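Local coordinates for IMC sub-compartment protein ISP1 (Toxoplasma gondii, PDB 4CHM) that belongs to the inner membrane complex sub-compartment proteins, which adopt a pleckstrin homology fold and are critical for replication of the parasite, at residues P6-T9 against A10-E14; H17-L21 against A22-V26; H70-D73 against Q74-V78; C114-D117 against L118-L122. One frame throughout, in Å; residues are numbered along the deposited sequence.

Contact 1: P6-T9 against A10-E14; sequences PQVT and AADIE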
loop_
_atom_site.group_PDB
_atom_site.type_symbol
_atom_site.label_atom_id
_atom_site.label_comp_id
_atom_site.label_asym_id
_atom_site.label_seq_id
_atom_site.Cartn_x
_atom_site.Cartn_y
_atom_site.Cartn_z
ATOM N N PRO A 6 -19.566 -5.069 -4.887
ATOM C CA PRO A 6 -18.682 -5.817 -5.773
ATOM C C PRO A 6 -17.548 -6.464 -4.968
ATOM O O PRO A 6 -17.294 -6.090 -3.804
ATOM C CB PRO A 6 -18.134 -4.732 -6.738
ATOM C CG PRO A 6 -18.728 -3.415 -6.275
ATOM C CD PRO A 6 -19.239 -3.637 -4.878
ATOM N N GLN A 7 -16.951 -7.488 -5.534
ATOM C CA GLN A 7 -15.736 -8.018 -5.007
ATOM C C GLN A 7 -14.681 -8.064 -6.108
ATOM O O GLN A 7 -15.005 -8.181 -7.296
ATOM C CB GLN A 7 -15.967 -9.408 -4.419
ATOM C CG GLN A 7 -16.153 -10.487 -5.450
ATOM C CD GLN A 7 -16.444 -11.832 -4.817
ATOM O OE1 GLN A 7 -17.579 -12.327 -4.870
ATOM N NE2 GLN A 7 -15.444 -12.410 -4.172
ATOM N N VAL A 8 -13.419 -8.009 -5.709
ATOM C CA VAL A 8 -12.340 -7.931 -6.681
ATOM C C VAL A 8 -12.040 -9.277 -7.392
ATOM O O VAL A 8 -12.025 -10.336 -6.777
ATOM C CB VAL A 8 -11.073 -7.306 -6.069
ATOM C CG1 VAL A 8 -11.376 -5.890 -5.598
ATOM C CG2 VAL A 8 -10.576 -8.150 -4.909
ATOM N N THR A 9 -11.777 -9.200 -8.687
ATOM C CA THR A 9 -11.479 -10.381 -9.488
ATOM C C THR A 9 -9.982 -10.455 -9.798
ATOM O O THR A 9 -9.211 -9.514 -9.500
ATOM C CB THR A 9 -12.193 -10.280 -10.825
ATOM O OG1 THR A 9 -11.777 -9.083 -11.453
ATOM C CG2 THR A 9 -13.720 -10.208 -10.620
ATOM N N ALA A 10 -9.586 -11.531 -10.479
ATOM C CA ALA A 10 -8.189 -11.689 -10.894
ATOM C C ALA A 10 -7.780 -10.586 -11.891
ATOM O O ALA A 10 -6.669 -10.043 -11.833
ATOM C CB ALA A 10 -7.961 -13.083 -11.482
ATOM N N ALA A 11 -8.708 -10.217 -12.752
ATOM C CA ALA A 11 -8.509 -9.134 -13.699
ATOM C C ALA A 11 -8.245 -7.786 -12.996
ATOM O O ALA A 11 -7.399 -6.980 -13.452
ATOM C CB ALA A 11 -9.732 -9.017 -14.580
ATOM N N ASP A 12 -9.054 -7.497 -11.979
ATOM C CA ASP A 12 -8.843 -6.310 -11.117
ATOM C C ASP A 12 -7.433 -6.302 -10.584
ATOM O O ASP A 12 -6.744 -5.290 -10.650
ATOM C CB ASP A 12 -9.799 -6.344 -9.919
ATOM C CG ASP A 12 -11.223 -6.083 -10.312
ATOM O OD1 ASP A 12 -11.425 -5.480 -11.374
ATOM O OD2 ASP A 12 -12.131 -6.495 -9.568
ATOM N N ILE A 13 -7.037 -7.415 -9.984
ATOM C CA ILE A 13 -5.708 -7.534 -9.377
ATOM C C ILE A 13 -4.590 -7.425 -10.430
ATOM O O ILE A 13 -3.556 -6.788 -10.205
ATOM C CB ILE A 13 -5.571 -8.843 -8.583
ATOM C CG1 ILE A 13 -6.478 -8.804 -7.352
ATOM C CG2 ILE A 13 -4.110 -9.099 -8.184
ATOM C CD1 ILE A 13 -6.780 -10.183 -6.773
ATOM N N GLU A 14 -4.829 -7.981 -11.605
ATOM C CA GLU A 14 -3.825 -7.893 -12.634
ATOM C C GLU A 14 -3.709 -6.472 -13.179
ATOM O O GLU A 14 -2.635 -6.047 -13.597
ATOM C CB GLU A 14 -4.086 -8.878 -13.757
ATOM C CG GLU A 14 -3.199 -8.632 -14.966
ATOM C CD GLU A 14 -1.706 -8.826 -14.681
ATOM O OE1 GLU A 14 -1.344 -9.532 -13.706
ATOM O OE2 GLU A 14 -0.887 -8.306 -15.468
#
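T9 and D12 face each other across the first turn of helix 10-22 and exchange bonds in both directions, the reciprocal pattern of a capping box. T9 is the N-cap. Its side chain and that of D12 are set at a slant to one another. The T9 hydroxyl accepts from the amide of D12, N to OG1 3.2 Å in an almost straight bond of 169°, and the chi1 of 57° that places OG1 between the T9 backbone N and carbonyl carbon turns it toward the start of the helix. In return the D12 carboxylate swings back over the cap: OD2 takes the T9 amide, N to OD2 2.9 Å. The amide does not lie in the carboxylate plane but reaches OD2 from above it, 42° out. The box thus occupies two amides at the helix start, where no preceding turn supplies carbonyls. One residue further on, I13 N binds T9 O at 3.1 Å and begins the regular helical pattern, while I13 CG1 runs close to the same carbonyl oxygen.

V8, the residue before the cap, flanks the carboxylate. Its CB stands 3.7 Å from D12 OD2, and its two methyls lead away from the acid, toward helix 109-125. The other carboxylate oxygen of D12, OD1, is held in a salt bridge by K110, so each oxygen of the acid has a partner. K110 belongs to helix 109-125, and the same helix receives V8 on C114 and D117, D12 on C114 and I13 on D117; the capped start of helix 10-22 therefore lies against the side of helix 109-125.

Contact 2: H17-L21 against A22-V26; sequences HRRLL and AGMAV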
loop_
_atom_site.group_PDB
_atom_site.type_symbol
_atom_site.label_atom_id
_atom_site.label_comp_id
_atom_site.label_asym_id
_atom_site.label_seq_id
_atom_site.Cartn_x
_atom_site.Cartn_y
_atom_site.Cartn_z
ATOM N N HIS A 17 -1.651 -4.701 -10.882
ATOM C CA HIS A 17 -0.272 -5.197 -11.098
ATOM C C HIS A 17 0.400 -4.436 -12.222
ATOM O O HIS A 17 1.519 -3.916 -12.072
ATOM C CB HIS A 17 -0.319 -6.679 -11.420
ATOM C CG HIS A 17 1.009 -7.366 -11.372
ATOM N ND1 HIS A 17 1.298 -8.409 -12.159
ATOM C CD2 HIS A 17 2.108 -7.193 -10.534
ATOM C CE1 HIS A 17 2.529 -8.868 -11.863
ATOM N NE2 HIS A 17 3.017 -8.131 -10.868
ATOM N N ARG A 18 -0.314 -4.285 -13.333
ATOM C CA ARG A 18 0.204 -3.525 -14.452
ATOM C C ARG A 18 0.519 -2.073 -14.053
ATOM O O ARG A 18 1.577 -1.555 -14.392
ATOM C CB ARG A 18 -0.763 -3.554 -15.625
ATOM C CG ARG A 18 -0.228 -2.804 -16.843
ATOM C CD ARG A 18 -1.315 -2.508 -17.864
ATOM N NE ARG A 18 -1.838 -1.151 -17.703
ATOM C CZ ARG A 18 -3.016 -0.865 -17.164
ATOM N NH1 ARG A 18 -3.805 -1.848 -16.752
ATOM N NH2 ARG A 18 -3.410 0.400 -17.051
ATOM N N ARG A 19 -0.362 -1.438 -13.315
ATOM C CA ARG A 19 -0.119 -0.070 -12.915
ATOM C C ARG A 19 1.046 0.066 -11.923
ATOM O O ARG A 19 1.814 0.972 -12.016
ATOM C CB ARG A 19 -1.373 0.590 -12.413
ATOM C CG ARG A 19 -2.396 0.868 -13.487
ATOM C CD ARG A 19 -3.626 1.486 -12.899
ATOM N NE ARG A 19 -4.481 0.504 -12.319
ATOM C CZ ARG A 19 -4.967 0.532 -11.096
ATOM N NH1 ARG A 19 -4.686 1.517 -10.313
ATOM N NH2 ARG A 19 -5.746 -0.431 -10.684
ATOM N N LEU A 20 1.177 -0.884 -11.022
ATOM C CA LEU A 20 2.301 -0.915 -10.083
ATOM C C LEU A 20 3.635 -1.045 -10.795
ATOM O O LEU A 20 4.631 -0.430 -10.384
ATOM C CB LEU A 20 2.132 -2.062 -9.077
ATOM C CG LEU A 20 2.919 -2.082 -7.774
ATOM C CD1 LEU A 20 2.862 -0.730 -7.044
ATOM C CD2 LEU A 20 2.455 -3.217 -6.853
ATOM N N LEU A 21 3.664 -1.810 -11.880
ATOM C CA LEU A 21 4.896 -1.988 -12.632
ATOM C C LEU A 21 5.242 -0.736 -13.404
ATOM O O LEU A 21 6.414 -0.459 -13.644
ATOM C CB LEU A 21 4.785 -3.174 -13.612
ATOM C CG LEU A 21 4.605 -4.564 -13.014
ATOM C CD1 LEU A 21 4.368 -5.572 -14.123
ATOM C CD2 LEU A 21 5.821 -4.958 -12.171
ATOM N N ALA A 22 4.220 -0.008 -13.839
ATOM C CA ALA A 22 4.413 1.210 -14.613
ATOM C C ALA A 22 4.615 2.408 -13.654
ATOM O O ALA A 22 4.999 3.515 -14.074
ATOM C CB ALA A 22 3.197 1.443 -15.515
ATOM N N GLY A 23 4.399 2.163 -12.363
ATOM C CA GLY A 23 4.413 3.237 -11.380
ATOM C C GLY A 23 3.039 3.854 -11.257
ATOM O O GLY A 23 2.348 3.989 -12.248
ATOM N N MET A 24 2.605 4.148 -10.034
ATOM C CA MET A 24 1.266 4.689 -9.836
ATOM C C MET A 24 1.218 5.747 -8.722
ATOM O O MET A 24 1.982 5.686 -7.746
ATOM C CB MET A 24 0.281 3.564 -9.516
ATOM C CG MET A 24 0.573 2.893 -8.160
ATOM S SD MET A 24 -0.458 1.426 -7.890
ATOM C CE MET A 24 -2.058 2.216 -7.696
ATOM N N ALA A 25 0.296 6.660 -8.827
ATOM C CA ALA A 25 0.142 7.712 -7.863
ATOM C C ALA A 25 -0.518 7.268 -6.544
ATOM O O ALA A 25 -1.569 6.644 -6.523
ATOM C CB ALA A 25 -0.630 8.854 -8.483
ATOM N N VAL A 26 0.130 7.625 -5.454
ATOM C CA VAL A 26 -0.404 7.442 -4.130
ATOM C C VAL A 26 0.026 8.550 -3.213
ATOM O O VAL A 26 0.873 9.283 -3.529
ATOM C CB VAL A 26 0.040 6.126 -3.456
ATOM C CG1 VAL A 26 -0.452 4.907 -4.143
ATOM C CG2 VAL A 26 1.503 6.088 -3.172
#
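M24, the first residue of strand 24-29, sends its side chain back toward the last turn of helix 10-22, where R19 and L20 receive it. With chi1 at 66° its CG sits between the backbone N and the carbonyl carbon; an extended chi2 then sets SD beside L20, and the bend at chi3 turns CE to R19. SD lies 4.0 Å from L20 CD1, an apolar contact between two buried side chains. The methyl CE lies 3.8 Å from R19 NH1, approaching the guanidinium at a slant.

R19 keeps CG beside its backbone N and bends at chi3, and its charged end is gripped by two acids: NH1 forms a salt bridge with D111 of helix 109-125 and NE another with D15, one turn earlier in its own helix. These partners probably fix the guanidinium beside the methionine. L20 takes the other route, with CG anti to its backbone N (chi1 -162°), and turns its branches to L118 and F115 of helix 109-125 and to L40 and Y42 of strand 35-43.

Between helix and strand the backbone unwinds. A22 N still binds R18 O, at 3.1 Å, and more weakly R19 O; G23 N makes a weak bond to L20 O, at 3.3 Å. G23 then leaves the helix with a positive phi of 88°, a conformation in which a CB would press on the preceding carbonyl oxygen. The arrangement is a glycine-terminated helix end turning directly into a strand, here the strand that pairs with 35-43 and 101-105 in the antiparallel sheet of the pleckstrin homology fold.

Contact 3: H70-D73 against Q74-V78; sequences HTRD and QLQRV. With SO4 (sulfate ion), chain G; SO4 (sulfate ion), chain E.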
loop_
_atom_site.group_PDB
_atom_site.type_symbol
_atom_site.label_atom_id
_atom_site.label_comp_id
_atom_site.label_asym_id
_atom_site.label_seq_id
_atom_site.Cartn_x
_atom_site.Cartn_y
_atom_site.Cartn_z
ATOM N N HIS A 70 -4.608 -3.329 6.928
ATOM C CA HIS A 70 -5.698 -2.840 6.093
ATOM C C HIS A 70 -7.067 -2.645 6.748
ATOM O O HIS A 70 -7.828 -1.822 6.305
ATOM C CB HIS A 70 -5.834 -3.691 4.842
ATOM C CG HIS A 70 -6.106 -5.129 5.125
ATOM N ND1 HIS A 70 -7.343 -5.695 4.947
ATOM C CD2 HIS A 70 -5.306 -6.111 5.593
ATOM C CE1 HIS A 70 -7.289 -6.969 5.272
ATOM N NE2 HIS A 70 -6.069 -7.244 5.680
ATOM N N THR A 71 -7.387 -3.434 7.768
ATOM C CA THR A 71 -8.666 -3.298 8.459
ATOM C C THR A 71 -8.693 -2.057 9.333
ATOM O O THR A 71 -7.669 -1.618 9.825
ATOM C CB THR A 71 -9.024 -4.519 9.327
ATOM O OG1 THR A 71 -8.235 -4.511 10.513
ATOM C CG2 THR A 71 -8.836 -5.830 8.568
ATOM N N ARG A 72 -9.871 -1.502 9.535
ATOM C CA ARG A 72 -9.992 -0.349 10.408
ATOM C C ARG A 72 -9.229 -0.515 11.728
ATOM O O ARG A 72 -8.454 0.373 12.120
ATOM C CB ARG A 72 -11.460 0.005 10.673
ATOM C CG ARG A 72 -11.637 1.201 11.615
ATOM C CD ARG A 72 -13.116 1.506 11.860
ATOM N NE ARG A 72 -13.297 2.862 12.390
ATOM C CZ ARG A 72 -13.415 3.944 11.629
ATOM N NH1 ARG A 72 -13.331 3.839 10.304
ATOM N NH2 ARG A 72 -13.567 5.143 12.189
ATOM N N ASP A 73 -9.418 -1.649 12.399
ATOM C CA ASP A 73 -8.788 -1.880 13.727
ATOM C C ASP A 73 -7.236 -1.950 13.708
ATOM O O ASP A 73 -6.580 -1.419 14.594
ATOM C CB ASP A 73 -9.385 -3.121 14.414
ATOM C CG ASP A 73 -10.784 -2.848 15.047
ATOM O OD1 ASP A 73 -11.205 -1.668 15.120
ATOM O OD2 ASP A 73 -11.438 -3.820 15.479
ATOM N N GLN A 74 -6.688 -2.648 12.714
ATOM C CA GLN A 74 -5.253 -2.670 12.414
ATOM C C GLN A 74 -4.672 -1.263 12.217
ATOM O O GLN A 74 -3.716 -0.903 12.820
ATOM C CB GLN A 74 -4.985 -3.525 11.142
ATOM C CG GLN A 74 -5.248 -5.026 11.313
ATOM C CD GLN A 74 -5.234 -5.770 9.994
ATOM O OE1 GLN A 74 -5.363 -5.166 8.917
ATOM N NE2 GLN A 74 -5.092 -7.088 10.063
ATOM N N LEU A 75 -5.327 -0.463 11.416
ATOM C CA LEU A 75 -4.864 0.902 11.141
ATOM C C LEU A 75 -5.027 1.877 12.346
ATOM O O LEU A 75 -4.186 2.760 12.559
ATOM C CB LEU A 75 -5.598 1.442 9.909
ATOM C CG LEU A 75 -5.188 0.761 8.593
ATOM C CD1 LEU A 75 -6.156 1.178 7.481
ATOM C CD2 LEU A 75 -3.741 1.125 8.232
ATOM N N GLN A 76 -6.034 1.679 13.163
ATOM C CA GLN A 76 -6.221 2.429 14.403
ATOM C C GLN A 76 -5.046 2.307 15.392
ATOM O O GLN A 76 -4.803 3.204 16.111
ATOM C CB GLN A 76 -7.559 2.087 15.072
ATOM C CG GLN A 76 -8.795 2.504 14.293
ATOM C CD GLN A 76 -9.109 3.971 14.397
ATOM O OE1 GLN A 76 -8.238 4.769 14.341
ATOM N NE2 GLN A 76 -10.352 4.303 14.612
ATOM N N ARG A 77 -4.285 1.220 15.334
ATOM C CA ARG A 77 -3.053 1.064 16.109
ATOM C C ARG A 77 -1.867 1.947 15.706
ATOM O O ARG A 77 -0.957 2.079 16.433
ATOM C CB ARG A 77 -2.618 -0.379 16.149
ATOM C CG ARG A 77 -3.479 -1.234 17.050
ATOM C CD ARG A 77 -3.164 -2.703 16.908
ATOM N NE ARG A 77 -3.962 -3.457 17.841
ATOM C CZ ARG A 77 -3.710 -4.701 18.189
ATOM N NH1 ARG A 77 -2.719 -5.328 17.644
ATOM N NH2 ARG A 77 -4.473 -5.323 19.050
ATOM N N VAL A 78 -1.917 2.564 14.548
ATOM C CA VAL A 78 -0.844 3.388 14.060
ATOM C C VAL A 78 -0.832 4.752 14.724
ATOM O O VAL A 78 -1.810 5.408 14.790
ATOM C CB VAL A 78 -0.902 3.608 12.544
ATOM C CG1 VAL A 78 0.317 4.335 12.072
ATOM C CG2 VAL A 78 -1.084 2.323 11.811
HETATM S S SO4 G . -13.621 3.629 15.724
HETATM O O1 SO4 G . -14.963 3.209 16.209
HETATM O O2 SO4 G . -12.691 3.875 16.881
HETATM O O3 SO4 G . -13.812 4.880 14.928
HETATM O O4 SO4 G . -13.033 2.552 14.871
HETATM S S SO4 E . -5.366 -10.257 7.682
HETATM O O1 SO4 E . -6.641 -11.009 7.802
HETATM O O2 SO4 E . -5.352 -9.197 8.675
HETATM O O3 SO4 E . -5.265 -9.679 6.317
HETATM O O4 SO4 E . -4.234 -11.155 7.885
#
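Q74 curls back over the residues that precede helix 72-76 and meets H70 and T71 with its amide. Its CB lies 3.5 Å from both T71 OG1 and T71 O. CG, beside the Q74 backbone N (chi1 -68°), comes to 3.1 Å from T71 OG1, and from there the chain runs extended, carrying CD past the same hydroxyl. At the tip OE1 accepts two backbone amides, H70 N at 2.8 Å and T71 N at 2.9 Å, which reach it from opposite faces of the amide plane; this double grip probably settles the rotation of the amide. NE2 is thereby directed to sulfate E, giving 2.5 Å to O2.

T71 is the N-cap, and its OG1 takes Q74 N in a bond of 166°, so with T71 N on OE1 the two residues form a capping box, a glutamine filling the place of the usual acid. The H70 ring runs beside the Q74 side chain in the same direction, with its plane turned 74° from the amide. Q74 OE1 lies over one ring face, while H70 NE2, at the ring edge, gives a nearly straight bond to O3 of sulfate E.

R72 and Q76 likewise run side by side, and both reach O4 of sulfate G: R72 through NE, Q76 through a weak bond from NE2. R72 NH2 also binds O3 of this ion, which like sulfate E probably comes from the crystallisation liquor, and forms a salt bridge with D86.

Contact 4: C114-D117 against L118-L122; sequences CFVD and LLKKL. With SO4 (sulfate ion), chain E.
The F115 ring carries L119 over one of its faces, one helical turn on. L119 CG lies over that face, 4.0 Å from F115 CZ, and its CD2 comes to 3.7 Å from the same ring atom. The two side chains point the same way, and the ring owes its position to CG standing anti to the F115 backbone N (chi1 -173°), from where it swings forward along the helix toward L119. Outside this turn, the ring meets that of F106 with the planes about 40° apart.

V116 and K120 form a second parallel pair, an apolar branch beside an aliphatic chain. V116 CG1 touches K120 CE at 4.0 Å, and beyond this point the lysine bends at chi4 to offer NZ to O3 of sulfate E, 3.0 Å away. H70 and Q74 bind the same ion.

Beneath the side chains the backbone is a regular alpha-helix: L118 N to C114 O and L119 N to F115 O are both 2.9 Å, followed by K120 N to V116 O and K121 N to D117 O.

These residues form the middle of helix 109-125, which packs between several elements. F115 faces V91 and L93 of strand 90-95 and L40 of strand 35-43; C114 and F115 meet L16, and D117 meets I13, on helix 10-22; V116 reaches H70 just before helix 72-76.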
loop_
_atom_site.group_PDB
_atom_site.type_symbol
_atom_site.label_atom_id
_atom_site.label_comp_id
_atom_site.label_asym_id
_atom_site.label_seq_id
_atom_site.Cartn_x
_atom_site.Cartn_y
_atom_site.Cartn_z
ATOM N N CYS A 114 -7.415 -4.444 -3.834
ATOM C CA CYS A 114 -6.538 -5.185 -4.773
ATOM C C CYS A 114 -5.108 -5.235 -4.348
ATOM O O CYS A 114 -4.435 -6.215 -4.612
ATOM C CB CYS A 114 -6.591 -4.596 -6.188
ATOM S SG CYS A 114 -8.119 -4.941 -7.038
ATOM N N PHE A 115 -4.602 -4.121 -3.815
ATOM C CA PHE A 115 -3.223 -4.073 -3.380
ATOM C C PHE A 115 -2.922 -5.131 -2.354
ATOM O O PHE A 115 -1.820 -5.729 -2.363
ATOM C CB PHE A 115 -2.862 -2.714 -2.787
ATOM C CG PHE A 115 -1.385 -2.570 -2.478
ATOM C CD1 PHE A 115 -0.448 -2.500 -3.516
ATOM C CD2 PHE A 115 -0.945 -2.427 -1.191
ATOM C CE1 PHE A 115 0.911 -2.295 -3.255
ATOM C CE2 PHE A 115 0.428 -2.300 -0.904
ATOM C CZ PHE A 115 1.349 -2.219 -1.944
ATOM N N VAL A 116 -3.818 -5.275 -1.382
ATOM C CA VAL A 116 -3.611 -6.265 -0.306
ATOM C C VAL A 116 -3.478 -7.678 -0.882
ATOM O O VAL A 116 -2.526 -8.388 -0.570
ATOM C CB VAL A 116 -4.717 -6.182 0.793
ATOM C CG1 VAL A 116 -4.630 -7.359 1.753
ATOM C CG2 VAL A 116 -4.570 -4.871 1.579
ATOM N N ASP A 117 -4.364 -8.044 -1.787
ATOM C CA ASP A 117 -4.290 -9.323 -2.480
ATOM C C ASP A 117 -3.057 -9.495 -3.338
ATOM O O ASP A 117 -2.417 -10.498 -3.268
ATOM C CB ASP A 117 -5.502 -9.504 -3.358
ATOM C CG ASP A 117 -6.767 -9.560 -2.578
ATOM O OD1 ASP A 117 -6.818 -10.276 -1.590
ATOM O OD2 ASP A 117 -7.699 -8.881 -2.940
ATOM N N LEU A 118 -2.707 -8.494 -4.120
ATOM C CA LEU A 118 -1.541 -8.566 -4.969
ATOM C C LEU A 118 -0.243 -8.728 -4.181
ATOM O O LEU A 118 0.617 -9.465 -4.574
ATOM C CB LEU A 118 -1.450 -7.327 -5.853
ATOM C CG LEU A 118 -0.244 -7.246 -6.774
ATOM C CD1 LEU A 118 -0.239 -8.371 -7.777
ATOM C CD2 LEU A 118 -0.123 -5.903 -7.453
ATOM N N LEU A 119 -0.112 -8.007 -3.088
ATOM C CA LEU A 119 1.066 -8.084 -2.260
ATOM C C LEU A 119 1.213 -9.462 -1.641
ATOM O O LEU A 119 2.278 -10.006 -1.558
ATOM C CB LEU A 119 1.028 -7.019 -1.203
ATOM C CG LEU A 119 2.209 -6.085 -1.175
ATOM C CD1 LEU A 119 3.328 -6.704 -0.399
ATOM C CD2 LEU A 119 2.677 -5.666 -2.540
ATOM N N LYS A 120 0.097 -10.021 -1.232
ATOM C CA LYS A 120 0.081 -11.350 -0.736
ATOM C C LYS A 120 0.549 -12.298 -1.828
ATOM O O LYS A 120 1.329 -13.161 -1.555
ATOM C CB LYS A 120 -1.316 -11.708 -0.240
ATOM C CG LYS A 120 -1.480 -11.380 1.230
ATOM C CD LYS A 120 -2.873 -11.555 1.792
ATOM C CE LYS A 120 -2.982 -10.718 3.050
ATOM N NZ LYS A 120 -3.862 -11.243 4.122
ATOM N N LYS A 121 0.077 -12.107 -3.047
ATOM C CA LYS A 121 0.469 -12.974 -4.126
ATOM C C LYS A 121 1.965 -12.884 -4.404
ATOM O O LYS A 121 2.612 -13.882 -4.466
ATOM C CB LYS A 121 -0.346 -12.667 -5.381
ATOM C CG LYS A 121 -1.533 -13.594 -5.605
ATOM C CD LYS A 121 -2.522 -13.087 -6.654
ATOM C CE LYS A 121 -2.564 -13.985 -7.890
ATOM N NZ LYS A 121 -3.956 -14.322 -8.319
ATOM N N LEU A 122 2.526 -11.692 -4.467
ATOM C CA LEU A 122 3.958 -11.543 -4.703
ATOM C C LEU A 122 4.798 -12.151 -3.591
ATOM O O LEU A 122 5.792 -12.804 -3.831
ATOM C CB LEU A 122 4.315 -10.080 -4.841
ATOM C CG LEU A 122 3.678 -9.327 -5.985
ATOM C CD1 LEU A 122 3.941 -7.862 -5.814
ATOM C CD2 LEU A 122 4.244 -9.814 -7.289
HETATM S S SO4 E . -5.366 -10.257 7.682
HETATM O O1 SO4 E . -6.641 -11.009 7.802
HETATM O O2 SO4 E . -5.352 -9.197 8.675
HETATM O O3 SO4 E . -5.265 -9.679 6.317
HETATM O O4 SO4 E . -4.234 -11.155 7.885
#

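Overall arrangement
From the N terminus the four contacts follow in series, each formed within one continuous stretch, so none nests in or crosses another. Contact 1 starts helix 10-22 and contact 2 ends it, turning the chain into strand 24-29; their centres lie about 15 Å apart. Contact 3 starts helix 72-76 after strand 65-69, with its centre about 24 Å from that of contact 2, across the chain's centre. Contact 4, within the last helix, joins them: V8, D12 and I13 of contact 1 pack on C114 and D117, L20 and H17 of contact 2 on L118, and H70 of contact 3 on V116. Contacts 3 and 4 also share sulfate E.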